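Local coordinates for alternansucrase (Leuconostoc mesenteroides, PDB 6HVG), which is a large multidomain enzyme of glycoside hydrolase family 70 that also carries repeats of the choline-binding, cell-wall-binding type, at residues S1299-D1313 and Y1324-Q1336. Residues are numbered along the deposited sequence; the frame is centred on the assembly and turned at random.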
loop_
_atom_site.group_PDB
_atom_site.type_symbol
_atom_site.label_atom_id
_atom_site.label_comp_id
_atom_site.label_asym_id
_atom_site.label_seq_id
_atom_site.Cartn_x
_atom_site.Cartn_y
_atom_site.Cartn_z
ATOM N N SER A 1299 11.205 23.999 -49.117
ATOM C CA SER A 1299 12.059 23.151 -48.265
ATOM C C SER A 1299 11.321 21.987 -47.579
ATOM O O SER A 1299 11.867 20.893 -47.482
ATOM C CB SER A 1299 12.772 24.011 -47.217
ATOM O OG SER A 1299 13.625 24.951 -47.860
ATOM N N GLY A 1300 10.097 22.215 -47.110
ATOM C CA GLY A 1300 9.366 21.173 -46.416
ATOM C C GLY A 1300 8.098 21.657 -45.739
ATOM O O GLY A 1300 7.609 22.749 -46.031
ATOM N N VAL A 1301 7.569 20.863 -44.808
ATOM C CA VAL A 1301 6.322 21.205 -44.114
ATOM C C VAL A 1301 6.581 21.816 -42.748
ATOM O O VAL A 1301 7.453 21.368 -42.020
ATOM C CB VAL A 1301 5.431 19.985 -43.966
ATOM C CG1 VAL A 1301 4.063 20.371 -43.451
ATOM C CG2 VAL A 1301 5.288 19.287 -45.302
ATOM N N LYS A 1302 5.850 22.870 -42.435
ATOM C CA LYS A 1302 5.938 23.554 -41.151
ATOM C C LYS A 1302 4.596 23.440 -40.443
ATOM O O LYS A 1302 3.579 23.164 -41.088
ATOM C CB LYS A 1302 6.281 25.023 -41.370
ATOM C CG LYS A 1302 7.595 25.229 -42.112
ATOM C CD LYS A 1302 8.008 26.683 -42.197
ATOM C CE LYS A 1302 7.054 27.475 -43.074
ATOM N NZ LYS A 1302 7.504 28.880 -43.040
ATOM N N TYR A 1303 4.581 23.674 -39.132
ATOM C CA TYR A 1303 3.328 23.678 -38.379
ATOM C C TYR A 1303 3.298 24.796 -37.368
ATOM O O TYR A 1303 4.311 25.091 -36.760
ATOM C CB TYR A 1303 3.115 22.347 -37.659
ATOM C CG TYR A 1303 1.916 22.356 -36.734
ATOM C CD1 TYR A 1303 0.636 22.099 -37.206
ATOM C CD2 TYR A 1303 2.068 22.621 -35.391
ATOM C CE1 TYR A 1303 -0.461 22.139 -36.353
ATOM C CE2 TYR A 1303 0.995 22.642 -34.541
ATOM C CZ TYR A 1303 -0.262 22.406 -35.011
ATOM O OH TYR A 1303 -1.307 22.401 -34.120
ATOM N N TYR A 1304 2.139 25.427 -37.216
ATOM C CA TYR A 1304 1.957 26.480 -36.237
ATOM C C TYR A 1304 0.841 26.070 -35.267
ATOM O O TYR A 1304 -0.238 25.652 -35.693
ATOM C CB TYR A 1304 1.606 27.798 -36.937
ATOM C CG TYR A 1304 2.778 28.450 -37.603
ATOM C CD1 TYR A 1304 3.258 28.003 -38.838
ATOM C CD2 TYR A 1304 3.413 29.521 -37.008
ATOM C CE1 TYR A 1304 4.350 28.607 -39.444
ATOM C CE2 TYR A 1304 4.496 30.134 -37.609
ATOM C CZ TYR A 1304 4.957 29.680 -38.812
ATOM O OH TYR A 1304 6.043 30.310 -39.341
ATOM N N SER A 1305 1.109 26.209 -33.975
ATOM C CA SER A 1305 0.155 25.832 -32.937
ATOM C C SER A 1305 -1.011 26.810 -32.811
ATOM O O SER A 1305 -0.960 27.892 -33.389
ATOM C CB SER A 1305 0.878 25.742 -31.615
ATOM O OG SER A 1305 1.455 26.995 -31.300
ATOM N N ILE A 1306 -2.037 26.432 -32.044
ATOM C CA ILE A 1306 -3.203 27.295 -31.848
ATOM C C ILE A 1306 -2.807 28.655 -31.263
ATOM O O ILE A 1306 -3.517 29.629 -31.447
ATOM C CB ILE A 1306 -4.257 26.639 -30.948
ATOM C CG1 ILE A 1306 -4.876 25.472 -31.676
ATOM C CG2 ILE A 1306 -5.363 27.613 -30.586
ATOM C CD1 ILE A 1306 -6.118 24.907 -31.024
ATOM N N SER A 1307 -1.684 28.711 -30.563
ATOM C CA SER A 1307 -1.212 29.941 -29.976
ATOM C C SER A 1307 -0.367 30.773 -30.938
ATOM O O SER A 1307 0.085 31.866 -30.591
ATOM C CB SER A 1307 -0.384 29.626 -28.729
ATOM O OG SER A 1307 -1.171 28.946 -27.760
ATOM N N GLY A 1308 -0.173 30.284 -32.150
ATOM C CA GLY A 1308 0.497 31.053 -33.180
ATOM C C GLY A 1308 1.990 30.900 -33.331
ATOM O O GLY A 1308 2.597 31.718 -34.003
ATOM N N TYR A 1309 2.588 29.869 -32.748
ATOM C CA TYR A 1309 4.058 29.730 -32.784
ATOM C C TYR A 1309 4.491 28.535 -33.606
ATOM O O TYR A 1309 3.754 27.557 -33.715
ATOM C CB TYR A 1309 4.610 29.606 -31.395
ATOM C CG TYR A 1309 4.240 30.750 -30.508
ATOM C CD1 TYR A 1309 4.889 31.964 -30.607
ATOM C CD2 TYR A 1309 3.239 30.612 -29.532
ATOM C CE1 TYR A 1309 4.572 33.026 -29.761
ATOM C CE2 TYR A 1309 2.904 31.671 -28.680
ATOM C CZ TYR A 1309 3.578 32.880 -28.807
ATOM O OH TYR A 1309 3.268 33.947 -28.005
ATOM N N GLN A 1310 5.667 28.627 -34.219
ATOM C CA GLN A 1310 6.166 27.574 -35.071
ATOM C C GLN A 1310 6.708 26.405 -34.280
ATOM O O GLN A 1310 7.390 26.596 -33.282
ATOM C CB GLN A 1310 7.263 28.106 -35.984
ATOM C CG GLN A 1310 7.515 27.182 -37.183
ATOM C CD GLN A 1310 8.657 27.621 -38.061
ATOM O OE1 GLN A 1310 9.239 28.680 -37.845
ATOM N NE2 GLN A 1310 8.997 26.795 -39.054
ATOM N N ALA A 1311 6.402 25.196 -34.748
ATOM C CA ALA A 1311 6.892 23.970 -34.127
ATOM C C ALA A 1311 8.344 23.765 -34.488
ATOM O O ALA A 1311 8.689 23.601 -35.653
ATOM C CB ALA A 1311 6.064 22.768 -34.598
ATOM N N LYS A 1312 9.198 23.766 -33.485
ATOM C CA LYS A 1312 10.615 23.416 -33.645
ATOM C C LYS A 1312 11.034 22.472 -32.552
ATOM O O LYS A 1312 10.770 22.736 -31.382
ATOM C CB LYS A 1312 11.526 24.649 -33.553
ATOM C CG LYS A 1312 11.206 25.714 -34.559
ATOM C CD LYS A 1312 12.280 26.785 -34.602
ATOM C CE LYS A 1312 11.982 27.742 -35.745
ATOM N NZ LYS A 1312 12.962 28.843 -35.847
ATOM N N ASP A 1313 11.693 21.378 -32.943
ATOM C CA ASP A 1313 12.264 20.413 -32.010
ATOM C C ASP A 1313 11.173 19.910 -31.070
ATOM O O ASP A 1313 11.232 20.106 -29.863
ATOM C CB ASP A 1313 13.432 21.056 -31.258
ATOM C CG ASP A 1313 14.177 20.086 -30.362
ATOM O OD1 ASP A 1313 14.192 18.866 -30.658
ATOM O OD2 ASP A 1313 14.777 20.584 -29.372
ATOM N N TYR A 1324 3.856 13.531 -35.855
ATOM C CA TYR A 1324 4.971 14.065 -36.645
ATOM C C TYR A 1324 6.084 14.582 -35.738
ATOM O O TYR A 1324 5.828 14.961 -34.592
ATOM C CB TYR A 1324 4.466 15.224 -37.506
ATOM C CG TYR A 1324 3.261 14.866 -38.339
ATOM C CD1 TYR A 1324 1.986 14.997 -37.824
ATOM C CD2 TYR A 1324 3.407 14.380 -39.625
ATOM C CE1 TYR A 1324 0.884 14.660 -38.565
ATOM C CE2 TYR A 1324 2.314 14.046 -40.384
ATOM C CZ TYR A 1324 1.058 14.185 -39.854
ATOM O OH TYR A 1324 -0.029 13.831 -40.612
ATOM N N TYR A 1325 7.310 14.596 -36.251
ATOM C CA TYR A 1325 8.408 15.262 -35.564
ATOM C C TYR A 1325 8.945 16.430 -36.410
ATOM O O TYR A 1325 9.238 16.276 -37.590
ATOM C CB TYR A 1325 9.540 14.278 -35.274
ATOM C CG TYR A 1325 10.704 14.958 -34.647
ATOM C CD1 TYR A 1325 10.609 15.502 -33.371
ATOM C CD2 TYR A 1325 11.887 15.117 -35.324
ATOM C CE1 TYR A 1325 11.668 16.180 -32.805
ATOM C CE2 TYR A 1325 12.948 15.791 -34.756
ATOM C CZ TYR A 1325 12.823 16.323 -33.510
ATOM O OH TYR A 1325 13.883 16.969 -32.929
ATOM N N PHE A 1326 9.063 17.594 -35.781
ATOM C CA PHE A 1326 9.609 18.771 -36.414
ATOM C C PHE A 1326 10.997 19.043 -35.857
ATOM O O PHE A 1326 11.158 19.193 -34.639
ATOM C CB PHE A 1326 8.679 19.993 -36.190
ATOM C CG PHE A 1326 7.401 19.908 -36.962
ATOM C CD1 PHE A 1326 6.389 19.091 -36.539
ATOM C CD2 PHE A 1326 7.230 20.614 -38.135
ATOM C CE1 PHE A 1326 5.219 18.986 -37.260
ATOM C CE2 PHE A 1326 6.062 20.515 -38.858
ATOM C CZ PHE A 1326 5.055 19.698 -38.425
ATOM N N ASP A 1327 11.980 19.143 -36.755
ATOM C CA ASP A 1327 13.390 19.316 -36.378
ATOM C C ASP A 1327 13.713 20.706 -35.840
ATOM O O ASP A 1327 12.843 21.585 -35.773
ATOM C CB ASP A 1327 14.314 18.925 -37.549
ATOM C CG ASP A 1327 14.161 19.819 -38.790
ATOM O OD1 ASP A 1327 13.853 21.022 -38.648
ATOM O OD2 ASP A 1327 14.374 19.320 -39.922
ATOM N N LYS A 1328 14.966 20.900 -35.452
ATOM C CA LYS A 1328 15.426 22.190 -34.960
ATOM C C LYS A 1328 15.142 23.329 -35.927
ATOM O O LYS A 1328 14.803 24.432 -35.500
ATOM C CB LYS A 1328 16.919 22.131 -34.710
ATOM C CG LYS A 1328 17.404 21.261 -33.555
ATOM C CD LYS A 1328 18.934 21.246 -33.513
ATOM C CE LYS A 1328 19.597 20.997 -34.888
ATOM N NZ LYS A 1328 21.081 20.969 -34.836
ATOM N N ASP A 1329 15.243 23.060 -37.223
ATOM C CA ASP A 1329 14.995 24.088 -38.262
ATOM C C ASP A 1329 13.528 24.448 -38.486
ATOM O O ASP A 1329 13.228 25.431 -39.136
ATOM C CB ASP A 1329 15.639 23.647 -39.584
ATOM C CG ASP A 1329 17.170 23.574 -39.493
ATOM O OD1 ASP A 1329 17.760 24.281 -38.657
ATOM O OD2 ASP A 1329 17.787 22.810 -40.253
ATOM N N GLY A 1330 12.626 23.645 -37.935
ATOM C CA GLY A 1330 11.195 23.906 -37.976
ATOM C C GLY A 1330 10.487 23.121 -39.061
ATOM O O GLY A 1330 9.371 23.470 -39.446
ATOM N N TYR A 1331 11.116 22.047 -39.538
ATOM C CA TYR A 1331 10.598 21.276 -40.660
ATOM C C TYR A 1331 10.272 19.849 -40.262
ATOM O O TYR A 1331 11.060 19.193 -39.609
ATOM C CB TYR A 1331 11.604 21.275 -41.834
ATOM C CG TYR A 1331 11.634 22.578 -42.604
ATOM C CD1 TYR A 1331 10.556 22.963 -43.376
ATOM C CD2 TYR A 1331 12.728 23.441 -42.535
ATOM C CE1 TYR A 1331 10.569 24.149 -44.075
ATOM C CE2 TYR A 1331 12.738 24.639 -43.222
ATOM C CZ TYR A 1331 11.660 24.981 -43.984
ATOM O OH TYR A 1331 11.656 26.164 -44.682
ATOM N N MET A 1332 9.103 19.390 -40.667
ATOM C CA MET A 1332 8.683 18.015 -40.494
ATOM C C MET A 1332 9.719 17.081 -41.085
ATOM O O MET A 1332 10.257 17.345 -42.157
ATOM C CB MET A 1332 7.337 17.823 -41.207
ATOM C CG MET A 1332 6.771 16.435 -41.192
ATOM S SD MET A 1332 5.281 16.286 -42.191
ATOM C CE MET A 1332 4.155 17.282 -41.232
ATOM N N VAL A 1333 10.000 15.992 -40.388
ATOM C CA VAL A 1333 10.925 14.971 -40.883
ATOM C C VAL A 1333 10.135 13.992 -41.720
ATOM O O VAL A 1333 9.067 13.535 -41.297
ATOM C CB VAL A 1333 11.611 14.218 -39.712
ATOM C CG1 VAL A 1333 12.303 12.946 -40.178
ATOM C CG2 VAL A 1333 12.590 15.152 -38.991
ATOM N N ARG A 1334 10.664 13.665 -42.896
ATOM C CA ARG A 1334 9.979 12.802 -43.853
ATOM C C ARG A 1334 10.991 11.945 -44.586
ATOM O O ARG A 1334 12.069 12.409 -44.893
ATOM C CB ARG A 1334 9.236 13.671 -44.885
ATOM C CG ARG A 1334 8.261 14.698 -44.300
ATOM C CD ARG A 1334 7.536 15.495 -45.376
ATOM N NE ARG A 1334 8.457 16.405 -46.039
ATOM C CZ ARG A 1334 8.607 16.534 -47.349
ATOM N NH1 ARG A 1334 7.863 15.839 -48.204
ATOM N NH2 ARG A 1334 9.514 17.383 -47.797
ATOM N N SER A 1335 10.632 10.718 -44.922
ATOM C CA SER A 1335 11.564 9.841 -45.625
ATOM C C SER A 1335 11.635 10.200 -47.095
ATOM O O SER A 1335 10.626 10.512 -47.735
ATOM C CB SER A 1335 11.188 8.366 -45.437
ATOM O OG SER A 1335 9.960 8.037 -46.073
ATOM N N GLN A 1336 12.848 10.142 -47.628
ATOM C CA GLN A 1336 13.117 10.456 -49.026
ATOM C C GLN A 1336 13.210 9.132 -49.763
ATOM O O GLN A 1336 13.388 8.103 -49.132
ATOM C CB GLN A 1336 14.423 11.232 -49.134
ATOM C CG GLN A 1336 14.480 12.463 -48.226
ATOM C CD GLN A 1336 13.422 13.512 -48.577
ATOM O OE1 GLN A 1336 13.114 13.742 -49.754
ATOM N NE2 GLN A 1336 12.851 14.146 -47.551
HETATM O O HOH W 1 9.434 18.699 -44.548
HETATM O O HOH W 2 7.367 24.184 -37.907
#
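The methyl CB of Ala1311 sits over one face of the Phe1326 ring, 4.3 Å from the centroid and 24° off the normal, on the packed side of this contact. Met1332 CA covers the opposite face, and Gly1330 O lies in plane at the ring edge. Tyr1303 CB meets the ring obliquely at CZ. Phe1294 and Ile1316 also pack on Phe1326, which joins it to strands 1294-1296 and 1314-1317. Beside the ring, Met1332 N bonds to Val1301 O at 2.9 Å. The side chains of these two residues run alongside each other, with Met1332 CE against Val1301 CG1. Met1332 bends at chi3 (-68°), which turns the methyl back onto the valine. The Tyr1331 ring lies along Lys1302 CG and the backbone of buried Gly1300, and its hydroxyl bonds to Asp1297. A water bridges Val1301 N, Met1332 O and Arg1334 NE.

Two successive beta-hairpins meet here. Strand 1301-1304 pairs with 1294-1296, and strand 1323-1326 with 1314-1317. The short axes of 1301-1304 and 1324-1326 lie at 93° to each other. Such hairpins, rich in aromatic residues, are characteristic of choline-binding-type repeats. The second hairpin belongs to a putative cell wall binding repeat. After it, a type I turn runs from Asp1327 to Gly1330. Asp1327 O accepts from Gly1330 N and, on the other face of the carbonyl plane, from Asp1313 N at 3.1 Å. Tyr1325 OH donates to the anti lone pair of Asp1313 OD1 at 3.0 Å, with carboxylate and ring planes nearly perpendicular.

The solvent side is looser. Exposed Ser1299 touches the Tyr1331 hydroxyl through CB. The extended chain of exposed Lys1312 runs past Lys1328 O, with CD 3.6 Å from it.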